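Local structure of AvrRxo1-ORF2 (Xanthomonas oryzae pv. oryzicola, 4Z8T) at residues G39-F43 with Y70-Y75; L48-D53 with F87-E92. The protein binds the type III effector AvrRxo1-ORF1, which carries a polynucleotide kinase domain, and probably acts as its molecular chaperone. All blocks are in the same frame, centred on the assembly; numbering follows the deposited sequence.

Contact 1: G39-F43 with Y70-Y75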
# COMPACT_ATOMS: atom_id res chain seq x y z
N GLY B 39 21.18 6.70 14.58
CA GLY B 39 21.98 6.25 15.71
C GLY B 39 21.33 5.18 16.57
O GLY B 39 21.68 5.02 17.74
N LYS B 40 20.40 4.44 15.99
CA LYS B 40 19.72 3.35 16.70
C LYS B 40 20.74 2.31 17.14
O LYS B 40 21.65 1.97 16.39
CB LYS B 40 18.66 2.73 15.78
CG LYS B 40 17.91 1.52 16.33
CD LYS B 40 16.66 1.30 15.48
CE LYS B 40 15.96 0.00 15.84
NZ LYS B 40 14.48 0.20 15.79
N GLU B 41 20.60 1.81 18.37
CA GLU B 41 21.52 0.81 18.91
C GLU B 41 21.58 -0.43 18.02
O GLU B 41 20.56 -0.93 17.55
CB GLU B 41 21.13 0.42 20.34
CG GLU B 41 22.02 -0.61 20.99
CD GLU B 41 21.63 -0.91 22.43
OE1 GLU B 41 20.74 -0.21 22.96
OE2 GLU B 41 22.22 -1.83 23.03
N ARG B 42 22.80 -0.90 17.76
CA ARG B 42 23.00 -2.08 16.92
C ARG B 42 22.35 -3.31 17.54
O ARG B 42 22.49 -3.55 18.74
CB ARG B 42 24.49 -2.34 16.76
CG ARG B 42 24.80 -3.52 15.86
CD ARG B 42 25.26 -3.05 14.50
NE ARG B 42 26.49 -2.27 14.62
CZ ARG B 42 27.30 -1.99 13.59
NH1 ARG B 42 27.01 -2.42 12.37
NH2 ARG B 42 28.40 -1.27 13.80
N PHE B 43 21.65 -4.10 16.73
CA PHE B 43 20.96 -5.26 17.28
C PHE B 43 21.92 -6.34 17.77
O PHE B 43 22.79 -6.81 17.03
CB PHE B 43 19.95 -5.86 16.31
CG PHE B 43 19.13 -6.97 16.92
CD1 PHE B 43 18.09 -6.69 17.79
CD2 PHE B 43 19.44 -8.30 16.66
CE1 PHE B 43 17.35 -7.70 18.37
CE2 PHE B 43 18.70 -9.32 17.23
CZ PHE B 43 17.66 -9.02 18.09
N TYR B 70 13.79 -11.59 15.79
CA TYR B 70 13.91 -10.41 16.64
C TYR B 70 14.69 -9.27 16.02
O TYR B 70 14.39 -8.11 16.27
CB TYR B 70 14.42 -10.77 18.04
CG TYR B 70 13.39 -11.53 18.81
CD1 TYR B 70 12.26 -10.89 19.32
CD2 TYR B 70 13.50 -12.90 18.99
CE1 TYR B 70 11.29 -11.59 20.00
CE2 TYR B 70 12.54 -13.60 19.67
CZ TYR B 70 11.44 -12.95 20.17
OH TYR B 70 10.48 -13.66 20.84
N GLU B 71 15.70 -9.60 15.22
CA GLU B 71 16.44 -8.54 14.53
C GLU B 71 15.50 -7.81 13.59
O GLU B 71 15.43 -6.58 13.59
CB GLU B 71 17.64 -9.11 13.76
CG GLU B 71 17.97 -8.33 12.49
CD GLU B 71 19.45 -8.21 12.21
OE1 GLU B 71 20.25 -8.53 13.12
OE2 GLU B 71 19.81 -7.78 11.09
N ARG B 72 14.75 -8.58 12.81
CA ARG B 72 13.81 -7.99 11.86
C ARG B 72 12.71 -7.20 12.57
O ARG B 72 12.38 -6.09 12.16
CB ARG B 72 13.20 -9.08 10.97
CG ARG B 72 12.09 -8.59 10.08
CD ARG B 72 11.63 -9.67 9.13
NE ARG B 72 12.66 -9.98 8.15
CZ ARG B 72 12.92 -9.23 7.09
NH1 ARG B 72 13.89 -9.58 6.25
NH2 ARG B 72 12.22 -8.12 6.85
N MSE B 73 12.16 -7.75 13.65
CA MSE B 73 11.15 -7.02 14.41
C MSE B 73 11.71 -5.69 14.93
O MSE B 73 11.09 -4.64 14.80
CB MSE B 73 10.62 -7.86 15.57
CG MSE B 73 9.59 -7.15 16.40
SE MSE B 73 9.06 -8.27 17.91
CE MSE B 73 8.43 -9.77 16.90
N TYR B 74 12.92 -5.75 15.48
CA TYR B 74 13.56 -4.57 16.04
C TYR B 74 13.69 -3.45 15.01
O TYR B 74 13.33 -2.30 15.27
CB TYR B 74 14.94 -4.99 16.56
CG TYR B 74 15.80 -3.90 17.16
CD1 TYR B 74 15.42 -3.24 18.31
CD2 TYR B 74 17.01 -3.55 16.57
CE1 TYR B 74 16.21 -2.25 18.87
CE2 TYR B 74 17.81 -2.57 17.12
CZ TYR B 74 17.41 -1.92 18.26
OH TYR B 74 18.20 -0.95 18.81
N TYR B 75 14.19 -3.81 13.83
CA TYR B 75 14.49 -2.81 12.81
C TYR B 75 13.28 -2.41 11.97
O TYR B 75 13.11 -1.24 11.66
CB TYR B 75 15.60 -3.28 11.89
CG TYR B 75 16.97 -3.18 12.52
CD1 TYR B 75 17.46 -1.95 12.95
CD2 TYR B 75 17.77 -4.30 12.67
CE1 TYR B 75 18.72 -1.85 13.52
CE2 TYR B 75 19.04 -4.21 13.25
CZ TYR B 75 19.49 -2.97 13.67
OH TYR B 75 20.74 -2.86 14.25
O HOH W 1 14.65 0.59 12.76
O HOH W 2 21.47 0.07 14.20

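Contact 2: L48-D53 with F87-E92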
# COMPACT_ATOMS: atom_id res chain seq x y z
N LEU B 48 20.16 -8.78 24.24
CA LEU B 48 18.71 -8.86 24.32
C LEU B 48 18.31 -9.99 25.25
O LEU B 48 17.51 -9.80 26.17
CB LEU B 48 18.08 -9.06 22.94
CG LEU B 48 16.55 -9.06 22.92
CD1 LEU B 48 16.01 -7.76 23.47
CD2 LEU B 48 16.01 -9.31 21.52
N GLU B 49 18.89 -11.17 25.03
CA GLU B 49 18.54 -12.37 25.80
C GLU B 49 18.93 -12.30 27.28
O GLU B 49 18.65 -13.22 28.04
CB GLU B 49 19.14 -13.61 25.13
CG GLU B 49 18.36 -14.06 23.90
CD GLU B 49 19.08 -15.10 23.07
OE1 GLU B 49 20.29 -15.32 23.30
OE2 GLU B 49 18.44 -15.70 22.18
N LYS B 50 19.57 -11.20 27.68
CA LYS B 50 19.89 -10.97 29.09
C LYS B 50 18.72 -10.35 29.83
O LYS B 50 18.50 -10.63 31.01
CB LYS B 50 21.09 -10.03 29.22
CG LYS B 50 22.43 -10.72 29.20
CD LYS B 50 23.46 -9.94 30.02
CE LYS B 50 24.58 -9.42 29.15
NZ LYS B 50 24.79 -10.32 27.98
N ILE B 51 17.97 -9.51 29.12
CA ILE B 51 16.97 -8.66 29.74
C ILE B 51 15.54 -9.19 29.48
O ILE B 51 14.58 -8.76 30.12
CB ILE B 51 17.17 -7.19 29.27
CG1 ILE B 51 18.50 -6.65 29.81
CG2 ILE B 51 16.03 -6.28 29.70
CD1 ILE B 51 18.37 -5.40 30.69
N CYS B 52 15.43 -10.15 28.57
CA CYS B 52 14.14 -10.81 28.34
C CYS B 52 14.29 -12.18 27.71
O CYS B 52 15.37 -12.56 27.23
CB CYS B 52 13.23 -9.94 27.46
SG CYS B 52 13.85 -9.67 25.79
N ASP B 53 13.19 -12.93 27.70
CA ASP B 53 13.16 -14.28 27.16
C ASP B 53 12.68 -14.27 25.72
O ASP B 53 11.55 -13.86 25.44
CB ASP B 53 12.22 -15.14 28.01
CG ASP B 53 12.15 -16.57 27.51
OD1 ASP B 53 13.11 -17.04 26.88
OD2 ASP B 53 11.12 -17.23 27.78
N PHE B 87 13.33 -2.18 23.52
CA PHE B 87 12.79 -3.30 22.77
C PHE B 87 12.45 -4.45 23.70
O PHE B 87 11.48 -5.17 23.48
CB PHE B 87 13.79 -3.74 21.70
CG PHE B 87 13.25 -4.78 20.75
CD1 PHE B 87 12.12 -4.53 19.99
CD2 PHE B 87 13.90 -5.99 20.61
CE1 PHE B 87 11.64 -5.48 19.12
CE2 PHE B 87 13.42 -6.95 19.74
CZ PHE B 87 12.29 -6.69 18.99
N ALA B 88 13.26 -4.62 24.74
CA ALA B 88 13.01 -5.64 25.75
C ALA B 88 11.60 -5.56 26.34
O ALA B 88 10.93 -6.58 26.51
CB ALA B 88 14.04 -5.54 26.85
N HIS B 89 11.17 -4.35 26.67
CA HIS B 89 9.83 -4.14 27.21
C HIS B 89 8.76 -4.59 26.23
O HIS B 89 7.75 -5.17 26.62
CB HIS B 89 9.62 -2.66 27.56
CG HIS B 89 10.47 -2.18 28.69
ND1 HIS B 89 11.28 -3.03 29.43
CD2 HIS B 89 10.64 -0.95 29.22
CE1 HIS B 89 11.91 -2.33 30.36
NE2 HIS B 89 11.54 -1.06 30.25
N ILE B 90 8.99 -4.30 24.95
CA ILE B 90 8.09 -4.73 23.88
C ILE B 90 7.98 -6.25 23.86
O ILE B 90 6.88 -6.81 23.88
CB ILE B 90 8.59 -4.26 22.51
CG1 ILE B 90 8.66 -2.73 22.45
CG2 ILE B 90 7.73 -4.84 21.38
CD1 ILE B 90 7.32 -2.05 22.48
N VAL B 91 9.14 -6.92 23.81
CA VAL B 91 9.19 -8.38 23.72
C VAL B 91 8.48 -9.04 24.91
O VAL B 91 7.75 -10.02 24.74
CB VAL B 91 10.65 -8.87 23.62
CG1 VAL B 91 10.71 -10.39 23.67
CG2 VAL B 91 11.27 -8.37 22.32
N GLU B 92 8.68 -8.47 26.09
CA GLU B 92 8.02 -8.96 27.31
C GLU B 92 6.51 -8.81 27.23
O GLU B 92 5.77 -9.70 27.66
CB GLU B 92 8.55 -8.23 28.54
CG GLU B 92 9.99 -8.56 28.90
CD GLU B 92 10.61 -7.52 29.81
OE1 GLU B 92 9.98 -6.47 30.04
OE2 GLU B 92 11.74 -7.75 30.29

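Contact 1: G39-F43 with Y70-Y75
Lys40 lies over one face of the Tyr74 ring, its CE 3.5 Å from the ring centroid in a CH-pi contact and its NZ almost on the ring normal as a cation-pi partner. The arrangement fastens the loop that follows the Schellman end of helix 6-38, at Gly39, onto helix 63-77 of this all-helical chain. At the edge of the Tyr74 ring, in its plane, sits the carbonyl O of Glu41. The Phe43 ring receives Glu71 CA over the centre of one face, and meets Tyr74 obliquely, the planes at 43°, with Phe43 CD1 touching Tyr74 CD2. Within its own helix, Tyr75 takes Tyr74 CD2 over the centre of one ring face, while Phe43 CB rests near its CE2.

Both tyrosine hydroxyls hold loop backbone: Tyr74 OH donates to Glu41 O at 2.7 Å, and Phe43 N donates to Tyr75 OH at 2.9 Å. A water also joins Tyr75 OH to Lys40 O, tying the two sides together again. Glu41 itself turns its carboxylate to the backbone N of Leu84, at the start of helix 84-94.

Lys40 runs nearly straight from its backbone, CG anti to N (chi1 176°), and bends only at the last torsion, which brings the ammonium to the helix backbone. There NZ donates to Tyr74 O and to Val81 O, and a water that accepts from NZ at 3.1 Å donates to Tyr75 O. The NZ to Tyr74 O bond measures 2.8 Å, and the nitrogen stands 39° out of the carbonyl plane.

Contact 2: L48-D53 with F87-E92
Leu48 meets Phe87 with both of its methyls: CD2 lies 3.9 Å from Phe87 CE2, near the plane of the ring and at its edge, and CD1 is close to CD2 of the same ring. The leucine reaches it because its CG is anti to the backbone N (chi1 -176°), which carries the branched end across to the neighbouring helix. One face of the Phe87 ring is taken by Val91 CG2 from the next turn of its own helix, and Tyr70 of helix 63-77 touches Leu48, Phe87 and Val91 alike. The carbonyl O of Leu48 accepts from both Ile51 N and Cys52 N.

Ile51 comes next, placing its CG2 methyl 3.6 Å from Ala88 CB. Its carbonyl O lies 3.0 Å from Glu92 OE2, but both are acceptors and no hydrogen bond joins them; the approach is probably unfavourable electrostatically.

At Cys52 the backbones come nearest, its CA 5.9 Å from that of Ala88. The thiol stands between the backbone N and the carbonyl carbon (chi1 64°), where SG packs on Val91 CB and CG1, each at 3.9 Å. Cys52 CB touches Glu92 CG.

Asp53 adds its carbonyl O, 4.0 Å from Val91 CG1. Its OD1 accepts from Ser55 N, just beyond the segment, while the residue also packs on Pro20 of the AvrRxo1-ORF1 chain. The whole is largely apolar packing, in which the last part of helix 45-51 and the turn after it lean on helix 84-94 within a compact bundle of short helices.

Contact 1 sits nearer the centre of the chain and joins the loop after the long helix 6-38 to helix 63-77; contact 2, farther out, packs helix 45-51 and its following turn against helix 84-94. Both are partly buried. The first relies on directed polar bonds to backbone atoms together with aromatic faces, its loop segment having no regular helix or strand, whereas the second has no hydrogen bond across it and depends on apolar side chains and the Cys52 sulfur. Their centres are 12 Å apart, and they meet directly: the Phe87 ring packs edge-to-face with Tyr74, and Phe43 CE1 touches Leu48 CD2, so the two share aromatic and aliphatic packing.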